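Secretion protein Snm4 (Mycobacterium xenopi, PDB 7B7J) forms part of the ESX-5 type VII secretion pore complex as EccD5, to which this cytosolic ubiquitin-like domain belongs. Local coordinates at residues A[38-41]-A[42-46]. Residues are numbered along the deposited sequence; the frame is centred on the assembly and turned at random.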
loop_
_atom_site.group_PDB
_atom_site.type_symbol
_atom_site.label_atom_id
_atom_site.label_comp_id
_atom_site.label_asym_id
_atom_site.label_seq_id
_atom_site.Cartn_x
_atom_site.Cartn_y
_atom_site.Cartn_z
ATOM N N ALA A 38 -0.588 -10.072 -8.495
ATOM C CA ALA A 38 -1.476 -9.277 -9.436
ATOM C C ALA A 38 -2.950 -9.693 -9.312
ATOM O O ALA A 38 -3.756 -8.927 -9.924
ATOM C CB ALA A 38 -0.986 -9.519 -10.890
ATOM N N HIS A 39 -3.237 -10.808 -8.658
ATOM C CA HIS A 39 -4.610 -11.406 -8.653
ATOM C C HIS A 39 -5.235 -11.412 -7.246
ATOM O O HIS A 39 -6.410 -11.716 -7.107
ATOM C CB HIS A 39 -4.708 -12.780 -9.314
ATOM C CG HIS A 39 -4.471 -12.597 -10.825
ATOM N ND1 HIS A 39 -5.249 -11.659 -11.585
ATOM C CD2 HIS A 39 -3.533 -13.107 -11.711
ATOM C CE1 HIS A 39 -4.692 -11.516 -12.799
ATOM N NE2 HIS A 39 -3.658 -12.394 -12.890
ATOM N N ALA A 40 -4.460 -11.164 -6.186
ATOM C CA ALA A 40 -5.107 -11.242 -4.858
ATOM C C ALA A 40 -5.941 -10.006 -4.621
ATOM O O ALA A 40 -5.495 -8.914 -4.980
ATOM C CB ALA A 40 -4.012 -11.321 -3.840
ATOM N N PRO A 41 -7.025 -10.099 -3.821
ATOM C CA PRO A 41 -7.694 -8.876 -3.394
ATOM C C PRO A 41 -6.776 -8.001 -2.589
ATOM O O PRO A 41 -6.025 -8.525 -1.708
ATOM C CB PRO A 41 -8.935 -9.436 -2.745
ATOM C CG PRO A 41 -8.811 -10.867 -2.484
ATOM C CD PRO A 41 -7.647 -11.324 -3.323
ATOM N N ILE A 42 -6.927 -6.715 -2.746
ATOM C CA ILE A 42 -6.169 -5.748 -1.909
ATOM C C ILE A 42 -6.287 -6.030 -0.419
ATOM O O ILE A 42 -5.279 -5.800 0.244
ATOM C CB ILE A 42 -6.560 -4.259 -2.296
ATOM C CG1 ILE A 42 -6.283 -3.941 -3.775
ATOM C CG2 ILE A 42 -6.082 -3.182 -1.319
ATOM C CD1 ILE A 42 -4.949 -4.243 -4.330
ATOM N N SER A 43 -7.463 -6.329 0.011
ATOM C CA SER A 43 -7.806 -6.608 1.415
ATOM C C SER A 43 -6.777 -7.555 2.054
ATOM O O SER A 43 -6.616 -7.492 3.321
ATOM C CB SER A 43 -9.200 -7.022 1.606
ATOM O OG SER A 43 -9.443 -8.324 1.072
ATOM N N VAL A 44 -6.336 -8.576 1.341
ATOM C CA VAL A 44 -5.454 -9.553 2.028
ATOM C C VAL A 44 -4.041 -9.039 1.871
ATOM O O VAL A 44 -3.095 -9.558 2.600
ATOM C CB VAL A 44 -5.563 -10.957 1.444
ATOM C CG1 VAL A 44 -6.940 -11.523 1.617
ATOM C CG2 VAL A 44 -4.972 -11.071 0.039
ATOM N N MET A 45 -3.687 -7.965 1.149
ATOM C CA MET A 45 -2.324 -7.446 1.042
ATOM C C MET A 45 -2.009 -6.246 1.909
ATOM O O MET A 45 -0.872 -5.946 2.126
ATOM C CB MET A 45 -1.954 -7.187 -0.451
ATOM C CG MET A 45 -2.046 -8.555 -1.357
ATOM S SD MET A 45 -1.199 -8.294 -2.865
ATOM C CE MET A 45 -2.332 -7.199 -3.678
ATOM N N ILE A 46 -3.062 -5.557 2.412
ATOM C CA ILE A 46 -2.724 -4.261 3.064
ATOM C C ILE A 46 -1.936 -4.331 4.364
ATOM O O ILE A 46 -0.914 -3.590 4.476
ATOM C CB ILE A 46 -4.047 -3.490 3.358
ATOM C CG1 ILE A 46 -4.630 -2.939 2.062
ATOM C CG2 ILE A 46 -3.701 -2.230 4.212
ATOM C CD1 ILE A 46 -4.095 -1.590 1.868
#
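Met45 lies across Ala40 and Pro41 where the loop after strand 30-37 runs into helix 42-60, the crossing from the first β-hairpin to the long helix in this ubiquitin-like β-grasp fold. From CB, its first torsion sets CG beside the backbone N (chi1 -60°) and sends the chain back toward the loop. Met45 CG passes 4.2 Å from Ala40 CB and also lies close to Pro41 O. The sulfur SD also runs by the methyl of Ala40. A bend at the thioether then turns Met45 CE toward the Ala40 carbonyl, ending 3.8 Å from Ala40 O, an ordinary van der Waals approach. Met45 CE also meets CD1 of Ile42, so the tip lies between loop backbone and helix side chain.

Val44 works alongside. Its CG2, set between the backbone N and the carbonyl carbon, rests 4.0 Å from Ala40 CB and near CD of the Pro41 ring, giving that methyl two apolar neighbours at the surface. The ring's other end is next to Ser43, with Pro41 CB 4.0 Å from Ser43 OG.

Polar contact between loop and helix comes from one i to i+3 backbone bond, Val44 N to Pro41 O at 3.1 Å. The N-H of Val44 comes in from above the plane of the Pro41 carbonyl, 49° out of it, with an N-H...O angle of 149°. The side chain of Ile42 packs on Leu83, Leu89 and Gln92, while the Asp37 carboxylate accepts the His39 amide at the far end of the loop. The Pro41 carbonyl thus has polar and apolar company at once: Val44 CG2 sits just 3.3 Å from Pro41 O, on the same residue that supplies the N-H.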